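Local coordinates for UL18 protein (Human herpesvirus 5, PDB 3D2U) that probably dampens host natural killer cell cytotoxicity by engaging the inhibitory leukocyte Ig-like receptor 1, acting as a viral class I MHC homologue, at residues G213-E218 and G247-G252; C209-F214 and C265-G270. The protein carries 4 engineered substitutions. One frame throughout, in Å; residues are numbered along the deposited sequence.

Contact 1 (G213-E218 and G247-G252); sequences GFFPGE and GTFHQG
Phe214 holds CG between its backbone N and carbonyl carbon (chi1 55°), while Phe249 sends CG beside its backbone N (chi1 -58°); together these rotations carry the Phe214 ring against the backbone of Phe249 and set the two side chains across each other at about a right angle. The meeting is a CH-pi contact: Phe249 CB stands over one face of the Phe214 ring, 4.0 Å from its centroid and displaced toward the rim. The peptide N of Gln251 lies at the edge of the same ring.

The backbones are joined as an antiparallel hydrogen-bonded pair. Phe249 N donates to Phe214 O at 2.7 Å, whereas the return bond from Phe214 N to Phe249 O is longer, at 3.3 Å. Phe214 O also meets the edge of the Phe249 ring, 3.4 Å from CD2. The turn closes in on the same ring atom, with Gly217 CA 3.7 Å from Phe249 CD2, and Phe215 CD1 meets Phe249 CE2 edge to edge at 4.2 Å.

Thr248 OG1 packs 3.2 Å from Gly213 CA, its polar needs met by Asp246 and Thr244. A water bonded to His250 ND1 (2.9 Å) makes a further, weak link to Gly213 N. The imidazole NE2 bonds to the backbone of the chain of another protein, which places the face of the sheet that carries His250 at an interface with that chain.

Gly213, with positive phi, and Phe214 both face Phe249, which defines a G1 beta bulge, and the chain turns a corner at Gly213. Phe215 follows, and the cis peptide bond between it and Pro216 is a feature known from immunoglobulin C1-set domains such as the alpha3 domain of class I MHC chains.

Contact 2 (C209-F214 and C265-G270); sequences CTSYGF and CRVTHG
Ser211 turns a hydroxyl into an oily interior: its OG rests 3.6 Å from Val267 CG1 and 3.8 Å from Val267 CG2, and no polar partner for it exists anywhere in the model. The oxygen meets the valine between its two methyl groups, with Val193, Ile219 and Ile221 packed against the serine side chain. The hydroxyl is buried in this way probably at some energetic cost.

Two residues back on each strand, Cys209 SG and Cys265 SG form a disulfide of 2.0 Å, the canonical intersheet bridge of the immunoglobulin fold, joining its B and F strands. Its dihedral, -86°, is close to the relaxed right angle, giving no sign of strain in the torsion about the S-S bond. With each SG anti to its backbone N, the two side chains reach toward each other across the core between the sheets, and Cys209 SG also touches Val267 CG2 at 4.2 Å.

At the other end His269 offers a ring face. Phe214 CB stands over it, 4.0 Å from the imidazole centroid, and the phenyl ring presents its edge to the same face in an offset edge-to-face pair, with planes at 70° and centroids 5.6 Å apart. The imidazole is gripped through both nitrogens, NE2 by Pro216 O and ND1 by His190 ND1, which should hold it in its rotation, with its face toward Phe214.

No hydrogen bond joins the segments, as expected for strands from opposing sheets. Strands 209-212 and 265-268 run in nearly the same direction, at 27°, with axes 8.5 Å apart at closest approach. Their inward side chains fill the middle of the immunoglobulin sandwich, where Phe223 of strand 220-226 and Ile278 of strand 273-279 enclose the disulfide and Val193 of strand 192-201 packs alongside.

Overall arrangement
From the N terminus, the chain enters this domain after the alpha1 and alpha2 platform, and strand 204-214 supplies the first partner of both contacts, which share Gly213 and Phe214. Contact 1 closes the loop 219-246, holding strands 220-226 and 237-243, by pairing neighbours within the four-stranded sheet. Contact 2 closes the wider interval 215-264, which contains that loop, so one closure nests inside the other; it spans the sandwich to the three-stranded sheet. Strands 249-258 and 262-268 follow each other in sequence, yet lie in different sheets. A further bond, Gln251 O to Ser211 N, probably joins the contacts directly.

Contact 1 (G213-E218 and G247-G252)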
ATOM      1  N   GLY A 213      -6.069  -6.936 -17.356  1.00 26.16           N
ATOM      2  CA  GLY A 213      -6.973  -8.073 -17.307  1.00 29.71           C
ATOM      3  C   GLY A 213      -6.438  -9.491 -17.373  1.00 35.30           C
ATOM      4  O   GLY A 213      -6.981 -10.325 -18.094  1.00 36.89           O
ATOM      5  N   PHE A 214      -5.400  -9.798 -16.609  1.00 22.96           N
ATOM      6  CA  PHE A 214      -4.884 -11.149 -16.639  1.00 23.29           C
ATOM      7  C   PHE A 214      -5.279 -11.903 -15.395  1.00 30.88           C
ATOM      8  O   PHE A 214      -5.517 -11.309 -14.350  1.00 26.40           O
ATOM      9  CB  PHE A 214      -3.350 -11.168 -16.817  1.00 33.92           C
ATOM     10  CG  PHE A 214      -2.580 -10.360 -15.792  1.00 33.61           C
ATOM     11  CD1 PHE A 214      -1.928 -10.988 -14.733  1.00 30.95           C
ATOM     12  CD2 PHE A 214      -2.450  -8.975 -15.929  1.00 35.51           C
ATOM     13  CE1 PHE A 214      -1.142 -10.245 -13.830  1.00 45.79           C
ATOM     14  CE2 PHE A 214      -1.675  -8.227 -15.041  1.00 28.77           C
ATOM     15  CZ  PHE A 214      -1.016  -8.863 -13.986  1.00 19.98           C
ATOM     16  N   PHE A 215      -5.349 -13.223 -15.550  1.00 39.94           N
ATOM     17  CA  PHE A 215      -5.680 -14.170 -14.504  1.00 41.03           C
ATOM     18  C   PHE A 215      -5.097 -15.514 -14.962  1.00 35.25           C
ATOM     19  O   PHE A 215      -5.286 -15.916 -16.101  1.00 28.29           O
ATOM     20  CB  PHE A 215      -7.206 -14.307 -14.376  1.00 19.82           C
ATOM     21  CG  PHE A 215      -7.623 -15.397 -13.452  1.00 33.27           C
ATOM     22  CD1 PHE A 215      -7.438 -15.260 -12.076  1.00 37.70           C
ATOM     23  CD2 PHE A 215      -8.153 -16.582 -13.948  1.00 38.62           C
ATOM     24  CE1 PHE A 215      -7.774 -16.290 -11.207  1.00 37.29           C
ATOM     25  CE2 PHE A 215      -8.493 -17.625 -13.079  1.00 43.22           C
ATOM     26  CZ  PHE A 215      -8.302 -17.476 -11.709  1.00 34.93           C
ATOM     27  N   PRO A 216      -4.335 -16.217 -14.095  1.00 35.05           N
ATOM     28  CA  PRO A 216      -3.997 -15.925 -12.699  1.00 42.01           C
ATOM     29  C   PRO A 216      -3.150 -14.664 -12.566  1.00 36.61           C
ATOM     30  O   PRO A 216      -2.706 -14.087 -13.557  1.00 34.01           O
ATOM     31  CB  PRO A 216      -3.211 -17.170 -12.269  1.00 34.88           C
ATOM     32  CG  PRO A 216      -3.736 -18.231 -13.165  1.00 31.75           C
ATOM     33  CD  PRO A 216      -3.804 -17.525 -14.485  1.00 33.20           C
ATOM     34  N   GLY A 217      -2.920 -14.259 -11.324  1.00 29.80           N
ATOM     35  CA  GLY A 217      -2.153 -13.055 -11.058  1.00 27.86           C
ATOM     36  C   GLY A 217      -0.642 -13.054 -11.261  1.00 26.07           C
ATOM     37  O   GLY A 217      -0.066 -11.977 -11.385  1.00 55.96           O
ATOM     38  N   GLU A 218       0.023 -14.205 -11.299  1.00 36.28           N
ATOM     39  CA  GLU A 218       1.466 -14.146 -11.491  1.00 37.72           C
ATOM     40  C   GLU A 218       1.815 -13.787 -12.923  1.00 40.68           C
ATOM     41  O   GLU A 218       1.219 -14.297 -13.873  1.00 37.74           O
ATOM     42  CB  GLU A 218       2.166 -15.445 -11.069  1.00 49.68           C
ATOM     43  CG  GLU A 218       3.702 -15.426 -11.314  1.00 54.44           C
ATOM     44  CD  GLU A 218       4.445 -14.205 -10.718  1.00 65.43           C
ATOM     45  OE1 GLU A 218       3.898 -13.072 -10.706  1.00 59.97           O
ATOM     46  OE2 GLU A 218       5.610 -14.381 -10.285  1.00 74.14           O
ATOM     47  N   GLY A 247     -12.289 -10.037 -11.254  1.00 34.66           N
ATOM     48  CA  GLY A 247     -11.414 -11.127 -10.879  1.00 41.91           C
ATOM     49  C   GLY A 247     -10.093 -11.211 -11.620  1.00 36.62           C
ATOM     50  O   GLY A 247      -9.398 -12.229 -11.524  1.00 30.76           O
ATOM     51  N   THR A 248      -9.737 -10.182 -12.383  1.00 24.05           N
ATOM     52  CA  THR A 248      -8.455 -10.226 -13.059  1.00 33.75           C
ATOM     53  C   THR A 248      -7.514  -9.182 -12.455  1.00 28.04           C
ATOM     54  O   THR A 248      -7.888  -8.434 -11.546  1.00 25.79           O
ATOM     55  CB  THR A 248      -8.582 -10.021 -14.586  1.00 45.98           C
ATOM     56  OG1 THR A 248      -9.002  -8.680 -14.874  1.00 40.52           O
ATOM     57  CG2 THR A 248      -9.582 -11.016 -15.165  1.00 34.87           C
ATOM     58  N   PHE A 249      -6.291  -9.139 -12.963  1.00 34.91           N
ATOM     59  CA  PHE A 249      -5.302  -8.238 -12.423  1.00 38.23           C
ATOM     60  C   PHE A 249      -4.701  -7.223 -13.382  1.00 35.78           C
ATOM     61  O   PHE A 249      -4.908  -7.274 -14.597  1.00 32.01           O
ATOM     62  CB  PHE A 249      -4.223  -9.077 -11.744  1.00 24.44           C
ATOM     63  CG  PHE A 249      -4.762  -9.956 -10.649  1.00 39.98           C
ATOM     64  CD1 PHE A 249      -4.785  -9.513  -9.333  1.00 28.52           C
ATOM     65  CD2 PHE A 249      -5.311 -11.205 -10.946  1.00 46.64           C
ATOM     66  CE1 PHE A 249      -5.355 -10.297  -8.323  1.00 29.48           C
ATOM     67  CE2 PHE A 249      -5.879 -11.991  -9.949  1.00 38.76           C
ATOM     68  CZ  PHE A 249      -5.901 -11.535  -8.635  1.00 36.45           C
ATOM     69  N   HIS A 250      -3.938  -6.304 -12.803  1.00 29.83           N
ATOM     70  CA  HIS A 250      -3.333  -5.205 -13.534  1.00 32.85           C
ATOM     71  C   HIS A 250      -1.935  -4.873 -13.009  1.00 31.13           C
ATOM     72  O   HIS A 250      -1.706  -4.885 -11.807  1.00 31.93           O
ATOM     73  CB  HIS A 250      -4.247  -3.988 -13.344  1.00 19.51           C
ATOM     74  CG  HIS A 250      -3.703  -2.709 -13.895  1.00 32.58           C
ATOM     75  ND1 HIS A 250      -4.239  -2.093 -15.005  1.00 31.98           N
ATOM     76  CD2 HIS A 250      -2.690  -1.916 -13.476  1.00 20.84           C
ATOM     77  CE1 HIS A 250      -3.580  -0.974 -15.246  1.00 37.03           C
ATOM     78  NE2 HIS A 250      -2.635  -0.843 -14.333  1.00 26.72           N
ATOM     79  N   GLN A 251      -1.001  -4.575 -13.903  1.00 31.32           N
ATOM     80  CA  GLN A 251       0.323  -4.170 -13.459  1.00 44.00           C
ATOM     81  C   GLN A 251       1.060  -3.337 -14.502  1.00 32.74           C
ATOM     82  O   GLN A 251       1.176  -3.726 -15.668  1.00 27.25           O
ATOM     83  CB  GLN A 251       1.175  -5.374 -13.021  1.00 29.18           C
ATOM     84  CG  GLN A 251       2.446  -4.950 -12.256  1.00 27.51           C
ATOM     85  CD  GLN A 251       3.117  -6.088 -11.500  1.00 39.34           C
ATOM     86  OE1 GLN A 251       3.215  -7.207 -11.995  1.00 34.42           O
ATOM     87  NE2 GLN A 251       3.607  -5.793 -10.305  1.00 33.49           N
ATOM     88  N   GLY A 252       1.525  -2.165 -14.073  1.00 35.81           N
ATOM     89  CA  GLY A 252       2.270  -1.270 -14.947  1.00 26.44           C
ATOM     90  C   GLY A 252       3.699  -1.125 -14.439  1.00 33.01           C
ATOM     91  O   GLY A 252       3.932  -1.158 -13.229  1.00 40.65           O
TER
HETATM   92  O   HOH W   1      -6.383  -3.887 -15.929  1.00 28.68           O

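Contact 2 (C209-F214 and C265-G270)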
ATOM      1  N   CYS A 209       5.342  -0.013 -19.704  1.00 43.07           N
ATOM      2  CA  CYS A 209       4.712  -1.221 -20.227  1.00 49.08           C
ATOM      3  C   CYS A 209       3.735  -1.729 -19.180  1.00 39.96           C
ATOM      4  O   CYS A 209       4.146  -2.077 -18.074  1.00 24.70           O
ATOM      5  CB  CYS A 209       5.750  -2.299 -20.497  1.00 53.75           C
ATOM      6  SG  CYS A 209       5.078  -3.759 -21.362  1.00 48.07           S
ATOM      7  N   THR A 210       2.454  -1.789 -19.545  1.00 23.62           N
ATOM      8  CA  THR A 210       1.382  -2.212 -18.632  1.00 43.26           C
ATOM      9  C   THR A 210       0.568  -3.416 -19.129  1.00 31.57           C
ATOM     10  O   THR A 210       0.266  -3.527 -20.319  1.00 29.63           O
ATOM     11  CB  THR A 210       0.397  -1.045 -18.386  1.00 35.29           C
ATOM     12  OG1 THR A 210       1.126   0.109 -17.955  1.00 34.06           O
ATOM     13  CG2 THR A 210      -0.632  -1.412 -17.335  1.00 33.05           C
ATOM     14  N   SER A 211       0.224  -4.311 -18.205  1.00 27.71           N
ATOM     15  CA  SER A 211      -0.565  -5.498 -18.519  1.00 32.11           C
ATOM     16  C   SER A 211      -1.960  -5.342 -17.908  1.00 29.86           C
ATOM     17  O   SER A 211      -2.102  -4.974 -16.739  1.00 28.90           O
ATOM     18  CB  SER A 211       0.134  -6.758 -17.986  1.00 26.05           C
ATOM     19  OG  SER A 211       1.308  -7.036 -18.740  1.00 26.96           O
ATOM     20  N   TYR A 212      -2.984  -5.624 -18.711  1.00 32.77           N
ATOM     21  CA  TYR A 212      -4.375  -5.473 -18.293  1.00 37.87           C
ATOM     22  C   TYR A 212      -5.212  -6.753 -18.358  1.00 33.96           C
ATOM     23  O   TYR A 212      -5.094  -7.537 -19.301  1.00 31.35           O
ATOM     24  CB  TYR A 212      -5.088  -4.428 -19.167  1.00 35.60           C
ATOM     25  CG  TYR A 212      -4.380  -3.099 -19.358  1.00 42.49           C
ATOM     26  CD1 TYR A 212      -3.297  -2.972 -20.245  1.00 36.38           C
ATOM     27  CD2 TYR A 212      -4.837  -1.950 -18.706  1.00 21.16           C
ATOM     28  CE1 TYR A 212      -2.695  -1.731 -20.479  1.00 42.48           C
ATOM     29  CE2 TYR A 212      -4.246  -0.698 -18.941  1.00 30.03           C
ATOM     30  CZ  TYR A 212      -3.176  -0.599 -19.827  1.00 37.16           C
ATOM     31  OH  TYR A 212      -2.589   0.625 -20.069  1.00 28.85           O
ATOM     32  N   GLY A 213      -6.069  -6.936 -17.356  1.00 26.16           N
ATOM     33  CA  GLY A 213      -6.973  -8.073 -17.307  1.00 29.71           C
ATOM     34  C   GLY A 213      -6.438  -9.491 -17.373  1.00 35.30           C
ATOM     35  O   GLY A 213      -6.981 -10.325 -18.094  1.00 36.89           O
ATOM     36  N   PHE A 214      -5.400  -9.798 -16.609  1.00 22.96           N
ATOM     37  CA  PHE A 214      -4.884 -11.149 -16.639  1.00 23.29           C
ATOM     38  C   PHE A 214      -5.279 -11.903 -15.395  1.00 30.88           C
ATOM     39  O   PHE A 214      -5.517 -11.309 -14.350  1.00 26.40           O
ATOM     40  CB  PHE A 214      -3.350 -11.168 -16.817  1.00 33.92           C
ATOM     41  CG  PHE A 214      -2.580 -10.360 -15.792  1.00 33.61           C
ATOM     42  CD1 PHE A 214      -1.928 -10.988 -14.733  1.00 30.95           C
ATOM     43  CD2 PHE A 214      -2.450  -8.975 -15.929  1.00 35.51           C
ATOM     44  CE1 PHE A 214      -1.142 -10.245 -13.830  1.00 45.79           C
ATOM     45  CE2 PHE A 214      -1.675  -8.227 -15.041  1.00 28.77           C
ATOM     46  CZ  PHE A 214      -1.016  -8.863 -13.986  1.00 19.98           C
ATOM     47  N   CYS A 265       9.165  -4.637 -24.757  1.00 45.34           N
ATOM     48  CA  CYS A 265       8.677  -5.127 -23.483  1.00 38.99           C
ATOM     49  C   CYS A 265       8.276  -6.585 -23.638  1.00 36.74           C
ATOM     50  O   CYS A 265       7.501  -6.921 -24.524  1.00 28.40           O
ATOM     51  CB  CYS A 265       7.481  -4.306 -23.021  1.00 30.92           C
ATOM     52  SG  CYS A 265       6.715  -4.927 -21.496  1.00 41.47           S
ATOM     53  N   ARG A 266       8.821  -7.443 -22.781  1.00 25.85           N
ATOM     54  CA  ARG A 266       8.524  -8.872 -22.811  1.00 36.88           C
ATOM     55  C   ARG A 266       7.594  -9.188 -21.644  1.00 41.13           C
ATOM     56  O   ARG A 266       7.896  -8.850 -20.498  1.00 30.44           O
ATOM     57  CB  ARG A 266       9.829  -9.687 -22.699  1.00 27.35           C
ATOM     58  CG  ARG A 266       9.654 -11.216 -22.706  1.00 30.73           C
ATOM     59  CD  ARG A 266      11.011 -11.958 -22.703  1.00 50.55           C
ATOM     60  NE  ARG A 266      11.783 -11.710 -23.924  1.00 53.88           N
ATOM     61  CZ  ARG A 266      13.108 -11.835 -24.021  1.00 65.88           C
ATOM     62  NH1 ARG A 266      13.837 -12.210 -22.969  1.00 44.73           N
ATOM     63  NH2 ARG A 266      13.709 -11.567 -25.173  1.00 55.16           N
ATOM     64  N   VAL A 267       6.457  -9.815 -21.933  1.00 33.04           N
ATOM     65  CA  VAL A 267       5.506 -10.164 -20.879  1.00 40.54           C
ATOM     66  C   VAL A 267       5.197 -11.658 -20.919  1.00 35.57           C
ATOM     67  O   VAL A 267       4.694 -12.175 -21.916  1.00 31.37           O
ATOM     68  CB  VAL A 267       4.179  -9.366 -21.014  1.00 40.49           C
ATOM     69  CG1 VAL A 267       3.151  -9.869 -19.986  1.00 28.91           C
ATOM     70  CG2 VAL A 267       4.442  -7.877 -20.804  1.00 26.29           C
ATOM     71  N   THR A 268       5.512 -12.348 -19.832  1.00 23.42           N
ATOM     72  CA  THR A 268       5.267 -13.783 -19.727  1.00 28.07           C
ATOM     73  C   THR A 268       4.180 -14.028 -18.699  1.00 36.18           C
ATOM     74  O   THR A 268       4.317 -13.637 -17.544  1.00 31.96           O
ATOM     75  CB  THR A 268       6.551 -14.541 -19.297  1.00 38.59           C
ATOM     76  OG1 THR A 268       7.549 -14.374 -20.309  1.00 45.80           O
ATOM     77  CG2 THR A 268       6.283 -16.038 -19.109  1.00 31.16           C
ATOM     78  N   HIS A 269       3.097 -14.658 -19.137  1.00 30.19           N
ATOM     79  CA  HIS A 269       1.975 -14.984 -18.276  1.00 30.45           C
ATOM     80  C   HIS A 269       1.668 -16.457 -18.559  1.00 30.72           C
ATOM     81  O   HIS A 269       1.215 -16.800 -19.643  1.00 34.69           O
ATOM     82  CB  HIS A 269       0.770 -14.097 -18.617  1.00 22.88           C
ATOM     83  CG  HIS A 269      -0.439 -14.379 -17.777  1.00 37.68           C
ATOM     84  ND1 HIS A 269      -1.613 -14.865 -18.307  1.00 26.93           N
ATOM     85  CD2 HIS A 269      -0.636 -14.297 -16.440  1.00 21.47           C
ATOM     86  CE1 HIS A 269      -2.482 -15.076 -17.334  1.00 41.24           C
ATOM     87  NE2 HIS A 269      -1.913 -14.740 -16.190  1.00 36.47           N
ATOM     88  N   GLY A 270       1.933 -17.334 -17.599  1.00 31.00           N
ATOM     89  CA  GLY A 270       1.695 -18.753 -17.827  1.00 43.37           C
ATOM     90  C   GLY A 270       2.657 -19.258 -18.893  1.00 50.66           C
ATOM     91  O   GLY A 270       3.832 -18.894 -18.864  1.00 34.36           O
TER